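Local coordinates for protein endonuclease NucS (Pyrococcus abyssi, PDB 2VLD) that cleaves the single-stranded 3' and 5' ends of branched DNA structures and binds single-stranded DNA, working as a homodimer that interacts with PCNA, at residues N137-V140 with I141-F145; G163-K166 with D167-V171; P147-R150 with E151-I154; K179-L182 with H183-S186. The protein carries 2 engineered substitutions. All coordinates share one frame; numbering follows the deposited sequence.

Contact 1: N137-V140 with I141-F145; sequences NPRV and IEEGF
P138 O receives two backbone N-H groups where the chain leaves the 3-10 segment 138-140. E142 N approaches in the carbonyl plane at 3.1 Å from P138 O, nearly straight at 168°, whereas I141 N, 3.0 Å from the same oxygen, comes from above that plane along a more bent path. These bonds close a helical turn, and a type II beta turn from E142 to F145 follows. On the packed side, P138 CB sits 3.9 Å from F145 CD2, and I141 CG2 lies over one face of the F145 ring, near its rim. With CG1 anti to the carbonyl carbon (chi1 -55°), the other branch of I141 brings CG1 to 4.1 Å from V140 CG2. Cut back to an alanine, I141 would lose both branches, which is likely to open a gap between V140 and the F145 ring face. The solvent side is looser: R139 and E143 run side by side, and R139 NH1 and E143 OE1 form a salt bridge at 3.1 Å. Because the oxygen stands over the guanidinium face, with the two planes 66° apart, only charge attraction holds them. E142, by contrast, turns its carboxylate to a salt bridge with R204. The turn thus links helix 127-136 to strand 146-154, packing I141 and F145 against I134 of that helix and L173 of strand 170-175.

Contact 2: G163-K166 with D167-V171; sequences GVDK and DGNIV
The beta hairpin of strands 157-164 and 170-175, in the nuclease domain of the PDDEXK clan, closes through G163-V171. G163 and V171 form an antiparallel hydrogen-bonded pair: G163 N lies 2.9 Å from V171 O, and V171 N lies 2.8 Å from G163 O. V164 and I170 make the next, non-hydrogen-bonded pair, with their side chains on the face opposite to that of V171. A type I turn from D165 to G168 reverses the chain. G168 N bonds to D165 O at 3.0 Å, and D165 N to N169 O at 2.9 Å, so that D165 is met by two successive residues in the geometry of a G1 beta bulge; G168 has the positive phi this requires. The D165 side chain also fastens the turn. Its CG stands between the backbone N and the carbonyl carbon (chi1 69°), which swings the carboxylate back toward N169. N169 N meets D165 OD1 at 2.8 Å from above the carboxylate plane, on a bent path of 132°. The amide nitrogen N169 ND2 instead uses the syn lone pair of D165 OD2, 3.2 Å away and almost within the amide plane, although the two planar groups are turned 64° apart. On the apolar side, D165 CB touches V171 CG2 at 3.7 Å. D165 OD2 also forms a salt bridge with R204 of strand 203-209. These donors and R204, which is shared with E142, would favour the ionised carboxylate and probably offset the nearby charge of D167, while tying the turn to the next strand.

Contact 3: P147-R150 with E151-I154; sequences PIYR and EKPI
The Y149 ring is sandwiched between two aliphatic groups: I148 CG2 lies 3.5 Å above the centre of one face, and K152 CE covers the centre of the opposite face. K152 CE is 3.8 Å from the ring centroid and only 11° off the normal, a CH-pi contact squarely over the face. The ammonium lies farther out toward one side, with K152 NZ 3.6 Å from Y149 CE2; measured to the centroid it stands 4.0 Å away and 30° off the normal, an off-centre cation-pi contact. Lysine and tyrosine run side by side in the same direction, starting from K152 CB and Y149 CB, which are 3.6 Å apart. A bend at chi2 of K152 (67°) lays CD and CE along the ring. Both belong to strand 146-154, which pairs with strand 157-164 in a beta hairpin and turns a corner at R150 and E151. Two bulges accompany the corner: I148 and Y149 both face M162 in a classic beta bulge just before it, and E151 and K152 both face V159 in a G1 bulge at it. R150 NH1 bonds to N132 of helix 127-136, while E151 packs on A43 of the second subunit. No hydrogen bond joins Y149 to K152; methylene packing and attraction between ammonium and pi electrons hold them, which would probably favour the protonated lysine and keep its chain flat on the ring at this surface.

Contact 4: K179-L182 with H183-S186; sequences KADL and HAVS
D181, the N-cap of helix 182-199, accepts the backbone N-H of A184 on its side chain, a capping bond of 3.0 Å from A184 N to D181 OD1. The hydrogen bond is straight, 162°, and meets the oxygen nearly along its C-O axis. It depends on the side chain turning back over the helix start: chi1 of 51° tucks CG over the backbone, flanked by N and C. One residue on, L182 O holds two donors from S186: the backbone S186 N at 3.0 Å, in the carbonyl plane, and the hydroxyl S186 OG at 3.1 Å, from above it. The serine thus adds a side-chain bond to the backbone bond of the same residue; the preceding one, V185 N to D181 O at 3.3 Å, is weak. Replacing D181 by an alanine removes the carboxylate, so A184 N is likely to be left without its cap and the first turn held less firmly. H183 lies alongside D181, with D181 OD1 3.5 Å from H183 CB and the imidazole plane almost perpendicular to the carboxylate. The ring itself is directed across the dimer interface, where H183 NE2 bonds to E101 of the second subunit and the ring stacks on H38 of that chain. Toward the interior the contact is apolar: V185 packs on A216, L219 and L220 of helix 214-223, and A180 on L207 and A209 of strand 203-209. Across the cap itself, the methyls A180 CB and A184 CB come to 4.4 Å.

How the contacts relate
Along the chain the order is contact 1, contact 3, contact 2, contact 4, all within the C-terminal nuclease domain. Contacts 1, 2 and 3 cluster: the centres of contacts 1 and 2 are about 11 Å apart, those of 2 and 3 about 13 Å, and those of 1 and 3 about 16 Å. Each touches the other two; F145 of contact 1, for instance, packs on V171 of contact 2. Contacts 2 and 3 share the five-stranded mixed sheet, where strands 146-154, outermost within this chain, and 157-164 are neighbours. Contact 4 stands apart, its centre 20 to 23 Å from the others, at the start of helix 182-199. Contacts 3 and 4 reach the second subunit of the homodimer.

Contact 1: N137-V140 with I141-F145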
# COMPACT_ATOMS: atom_id res chain seq x y z
N ASN A 137 -21.56 18.05 -35.29
CA ASN A 137 -21.18 18.13 -36.69
C ASN A 137 -20.16 17.04 -37.01
O ASN A 137 -18.95 17.28 -37.02
CB ASN A 137 -20.61 19.52 -37.01
CG ASN A 137 -20.33 19.71 -38.50
OD1 ASN A 137 -19.27 20.20 -38.88
ND2 ASN A 137 -21.27 19.31 -39.34
N PRO A 138 -20.67 15.82 -37.28
CA PRO A 138 -19.85 14.65 -37.64
C PRO A 138 -18.90 14.94 -38.79
O PRO A 138 -17.94 14.20 -39.01
CB PRO A 138 -20.89 13.62 -38.09
CG PRO A 138 -22.13 14.00 -37.38
CD PRO A 138 -22.10 15.49 -37.24
N ARG A 139 -19.18 16.02 -39.51
CA ARG A 139 -18.42 16.35 -40.71
C ARG A 139 -16.95 16.67 -40.39
O ARG A 139 -16.09 16.43 -41.23
CB ARG A 139 -19.12 17.49 -41.47
CG ARG A 139 -18.89 17.49 -42.98
CD ARG A 139 -19.60 18.68 -43.64
NE ARG A 139 -20.98 18.36 -44.03
CZ ARG A 139 -21.38 18.12 -45.27
NH1 ARG A 139 -20.50 18.16 -46.28
NH2 ARG A 139 -22.65 17.83 -45.52
N VAL A 140 -16.68 17.15 -39.18
CA VAL A 140 -15.30 17.39 -38.74
C VAL A 140 -14.45 16.12 -38.81
O VAL A 140 -13.23 16.17 -38.96
CB VAL A 140 -15.21 18.00 -37.32
CG1 VAL A 140 -15.99 19.30 -37.25
CG2 VAL A 140 -15.69 17.01 -36.26
N ILE A 141 -15.11 14.98 -38.70
CA ILE A 141 -14.46 13.71 -38.88
C ILE A 141 -14.48 13.33 -40.36
O ILE A 141 -13.45 13.09 -40.97
CB ILE A 141 -15.16 12.60 -38.04
CG1 ILE A 141 -15.25 12.99 -36.55
CG2 ILE A 141 -14.50 11.22 -38.27
CD1 ILE A 141 -13.96 13.35 -35.87
N GLU A 142 -15.68 13.30 -40.92
CA GLU A 142 -15.91 12.76 -42.25
C GLU A 142 -17.29 13.07 -42.75
O GLU A 142 -18.22 13.26 -41.97
CB GLU A 142 -15.80 11.25 -42.22
CG GLU A 142 -14.72 10.69 -43.07
CD GLU A 142 -14.79 9.19 -43.13
OE1 GLU A 142 -13.72 8.58 -42.98
OE2 GLU A 142 -15.89 8.62 -43.31
N GLU A 143 -17.42 13.07 -44.06
CA GLU A 143 -18.70 13.15 -44.73
C GLU A 143 -19.50 11.87 -44.44
O GLU A 143 -19.03 10.76 -44.73
CB GLU A 143 -18.46 13.38 -46.23
CG GLU A 143 -19.61 13.03 -47.15
CD GLU A 143 -20.82 13.90 -46.94
OE1 GLU A 143 -20.65 15.09 -46.56
OE2 GLU A 143 -21.94 13.39 -47.16
N GLY A 144 -20.67 12.02 -43.83
CA GLY A 144 -21.54 10.89 -43.56
C GLY A 144 -21.03 9.92 -42.51
O GLY A 144 -21.24 8.70 -42.60
N PHE A 145 -20.34 10.47 -41.51
CA PHE A 145 -19.98 9.71 -40.33
C PHE A 145 -21.10 9.87 -39.31
O PHE A 145 -21.56 10.98 -39.06
CB PHE A 145 -18.66 10.21 -39.77
CG PHE A 145 -18.38 9.79 -38.36
CD1 PHE A 145 -18.15 8.45 -38.05
CD2 PHE A 145 -18.32 10.73 -37.34
CE1 PHE A 145 -17.89 8.05 -36.75
CE2 PHE A 145 -18.06 10.34 -36.03
CZ PHE A 145 -17.84 9.00 -35.74

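Contact 2: G163-K166 with D167-V171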
# COMPACT_ATOMS: atom_id res chain seq x y z
N GLY A 163 -18.87 4.98 -33.73
CA GLY A 163 -19.89 5.24 -34.72
C GLY A 163 -19.78 4.33 -35.92
O GLY A 163 -19.14 3.29 -35.88
N VAL A 164 -20.44 4.76 -36.99
CA VAL A 164 -20.48 4.01 -38.22
C VAL A 164 -20.25 5.02 -39.34
O VAL A 164 -20.74 6.16 -39.27
CB VAL A 164 -21.83 3.25 -38.32
CG1 VAL A 164 -22.86 3.99 -39.19
CG2 VAL A 164 -21.60 1.83 -38.81
N ASP A 165 -19.47 4.65 -40.35
CA ASP A 165 -19.20 5.56 -41.48
C ASP A 165 -20.19 5.40 -42.63
O ASP A 165 -21.12 4.60 -42.54
CB ASP A 165 -17.75 5.42 -41.98
CG ASP A 165 -17.47 4.09 -42.66
OD1 ASP A 165 -18.41 3.29 -42.84
OD2 ASP A 165 -16.30 3.83 -43.01
N LYS A 166 -19.98 6.17 -43.70
CA LYS A 166 -20.72 6.10 -44.96
C LYS A 166 -21.06 4.66 -45.42
O LYS A 166 -22.21 4.36 -45.73
CB LYS A 166 -19.90 6.80 -46.06
CG LYS A 166 -20.62 7.04 -47.37
CD LYS A 166 -19.68 7.50 -48.49
CE LYS A 166 -20.45 7.52 -49.83
NZ LYS A 166 -19.79 8.39 -50.84
N ASP A 167 -20.04 3.79 -45.43
CA ASP A 167 -20.15 2.42 -45.94
C ASP A 167 -20.64 1.40 -44.91
O ASP A 167 -20.65 0.20 -45.18
CB ASP A 167 -18.79 1.96 -46.51
CG ASP A 167 -18.14 2.99 -47.43
OD1 ASP A 167 -18.86 3.82 -48.04
OD2 ASP A 167 -16.89 2.95 -47.55
N GLY A 168 -21.04 1.89 -43.73
CA GLY A 168 -21.54 1.04 -42.66
C GLY A 168 -20.46 0.37 -41.82
O GLY A 168 -20.77 -0.49 -40.99
N ASN A 169 -19.20 0.74 -42.05
CA ASN A 169 -18.07 0.26 -41.24
C ASN A 169 -18.11 0.86 -39.84
O ASN A 169 -18.50 2.01 -39.66
CB ASN A 169 -16.73 0.66 -41.87
CG ASN A 169 -16.50 0.03 -43.23
OD1 ASN A 169 -16.63 -1.18 -43.40
ND2 ASN A 169 -16.14 0.87 -44.21
N ILE A 170 -17.68 0.08 -38.86
CA ILE A 170 -17.57 0.59 -37.50
C ILE A 170 -16.34 1.49 -37.39
O ILE A 170 -15.25 1.12 -37.81
CB ILE A 170 -17.55 -0.55 -36.45
CG1 ILE A 170 -18.98 -1.04 -36.24
CG2 ILE A 170 -16.94 -0.08 -35.14
CD1 ILE A 170 -19.08 -2.34 -35.51
N VAL A 171 -16.55 2.69 -36.87
CA VAL A 171 -15.48 3.65 -36.69
C VAL A 171 -15.27 3.88 -35.21
O VAL A 171 -16.18 4.31 -34.49
CB VAL A 171 -15.78 4.98 -37.39
CG1 VAL A 171 -14.79 6.07 -36.96
CG2 VAL A 171 -15.77 4.81 -38.90

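Contact 3: P147-R150 with E151-I154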
# COMPACT_ATOMS: atom_id res chain seq x y z
N PRO A 147 -21.82 9.38 -35.47
CA PRO A 147 -21.37 9.00 -34.13
C PRO A 147 -22.54 8.45 -33.32
O PRO A 147 -23.63 9.00 -33.38
CB PRO A 147 -20.83 10.31 -33.55
CG PRO A 147 -21.52 11.41 -34.33
CD PRO A 147 -21.98 10.84 -35.63
N ILE A 148 -22.33 7.36 -32.60
CA ILE A 148 -23.43 6.68 -31.93
C ILE A 148 -23.26 6.63 -30.43
O ILE A 148 -24.16 7.01 -29.68
CB ILE A 148 -23.63 5.25 -32.50
CG1 ILE A 148 -23.78 5.30 -34.03
CG2 ILE A 148 -24.84 4.60 -31.87
CD1 ILE A 148 -23.97 3.94 -34.68
N TYR A 149 -22.09 6.17 -29.98
CA TYR A 149 -21.86 5.89 -28.56
C TYR A 149 -20.76 6.75 -28.00
O TYR A 149 -19.84 7.11 -28.71
CB TYR A 149 -21.48 4.42 -28.36
CG TYR A 149 -22.41 3.41 -28.96
CD1 TYR A 149 -22.10 2.78 -30.16
CD2 TYR A 149 -23.60 3.06 -28.33
CE1 TYR A 149 -22.94 1.83 -30.72
CE2 TYR A 149 -24.46 2.12 -28.87
CZ TYR A 149 -24.12 1.51 -30.07
OH TYR A 149 -24.96 0.59 -30.63
N ARG A 150 -20.85 7.07 -26.71
CA ARG A 150 -19.79 7.74 -25.96
C ARG A 150 -19.33 6.86 -24.83
O ARG A 150 -20.16 6.24 -24.17
CB ARG A 150 -20.33 8.98 -25.28
CG ARG A 150 -20.59 10.10 -26.17
CD ARG A 150 -20.93 11.24 -25.31
NE ARG A 150 -21.70 12.23 -26.04
CZ ARG A 150 -21.34 13.50 -26.16
NH1 ARG A 150 -20.20 13.92 -25.59
NH2 ARG A 150 -22.11 14.34 -26.84
N GLU A 151 -18.03 6.83 -24.56
CA GLU A 151 -17.48 5.99 -23.49
C GLU A 151 -18.06 4.58 -23.58
O GLU A 151 -18.63 4.05 -22.62
CB GLU A 151 -17.77 6.59 -22.11
CG GLU A 151 -17.15 7.96 -21.90
CD GLU A 151 -17.17 8.41 -20.43
OE1 GLU A 151 -16.55 7.72 -19.57
OE2 GLU A 151 -17.80 9.45 -20.14
N LYS A 152 -17.94 3.98 -24.75
CA LYS A 152 -18.62 2.73 -25.04
C LYS A 152 -17.80 1.55 -24.52
O LYS A 152 -16.65 1.36 -24.93
CB LYS A 152 -18.91 2.60 -26.55
CG LYS A 152 -19.62 1.32 -26.99
CD LYS A 152 -21.05 1.25 -26.46
CE LYS A 152 -21.78 0.05 -27.02
NZ LYS A 152 -23.12 -0.08 -26.39
N PRO A 153 -18.38 0.77 -23.60
CA PRO A 153 -17.72 -0.46 -23.19
C PRO A 153 -17.61 -1.45 -24.35
O PRO A 153 -18.58 -1.69 -25.06
CB PRO A 153 -18.63 -1.01 -22.08
CG PRO A 153 -19.36 0.18 -21.59
CD PRO A 153 -19.62 0.97 -22.84
N ILE A 154 -16.40 -1.99 -24.50
CA ILE A 154 -15.98 -2.92 -25.55
C ILE A 154 -15.41 -4.16 -24.86
O ILE A 154 -15.19 -4.14 -23.66
CB ILE A 154 -14.98 -2.19 -26.48
CG1 ILE A 154 -15.62 -1.97 -27.83
CG2 ILE A 154 -13.67 -2.91 -26.67
CD1 ILE A 154 -16.88 -1.14 -27.74

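Contact 4: K179-L182 with H183-S186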
# COMPACT_ATOMS: atom_id res chain seq x y z
N LYS A 179 -1.00 16.94 -27.83
CA LYS A 179 -0.28 16.18 -28.85
C LYS A 179 -0.46 14.69 -28.59
O LYS A 179 -0.20 14.21 -27.49
CB LYS A 179 1.21 16.51 -28.83
CG LYS A 179 1.69 17.45 -29.93
CD LYS A 179 3.09 17.05 -30.38
CE LYS A 179 4.05 18.24 -30.45
NZ LYS A 179 3.67 19.24 -31.49
N ALA A 180 -0.93 13.97 -29.60
CA ALA A 180 -1.14 12.54 -29.49
C ALA A 180 0.18 11.80 -29.57
O ALA A 180 0.95 12.00 -30.50
CB ALA A 180 -2.10 12.06 -30.56
N ASP A 181 0.44 10.95 -28.58
CA ASP A 181 1.67 10.18 -28.53
C ASP A 181 1.50 8.74 -29.00
O ASP A 181 0.42 8.32 -29.43
CB ASP A 181 2.31 10.21 -27.13
CG ASP A 181 1.33 9.85 -26.00
OD1 ASP A 181 0.30 9.18 -26.23
OD2 ASP A 181 1.62 10.24 -24.85
N LEU A 182 2.60 8.00 -28.91
CA LEU A 182 2.65 6.60 -29.28
C LEU A 182 1.66 5.80 -28.46
O LEU A 182 0.99 4.91 -28.99
CB LEU A 182 4.07 6.08 -29.05
CG LEU A 182 4.73 5.02 -29.94
CD1 LEU A 182 4.47 5.23 -31.42
CD2 LEU A 182 6.24 5.01 -29.66
N HIS A 183 1.55 6.14 -27.18
CA HIS A 183 0.65 5.45 -26.26
C HIS A 183 -0.80 5.56 -26.71
O HIS A 183 -1.52 4.57 -26.71
CB HIS A 183 0.81 5.96 -24.83
CG HIS A 183 0.02 5.18 -23.83
ND1 HIS A 183 -1.24 5.57 -23.41
CD2 HIS A 183 0.28 4.00 -23.21
CE1 HIS A 183 -1.71 4.67 -22.56
NE2 HIS A 183 -0.80 3.71 -22.42
N ALA A 184 -1.21 6.77 -27.08
CA ALA A 184 -2.54 6.99 -27.64
C ALA A 184 -2.82 6.03 -28.79
O ALA A 184 -3.84 5.34 -28.78
CB ALA A 184 -2.69 8.42 -28.09
N VAL A 185 -1.91 5.96 -29.76
CA VAL A 185 -2.12 5.11 -30.92
C VAL A 185 -2.27 3.64 -30.52
O VAL A 185 -3.18 2.96 -30.99
CB VAL A 185 -1.01 5.31 -32.00
CG1 VAL A 185 -1.20 4.35 -33.18
CG2 VAL A 185 -1.01 6.74 -32.50
N SER A 186 -1.40 3.17 -29.62
CA SER A 186 -1.46 1.79 -29.11
C SER A 186 -2.76 1.52 -28.37
O SER A 186 -3.34 0.42 -28.49
CB SER A 186 -0.30 1.54 -28.15
OG SER A 186 0.93 1.87 -28.75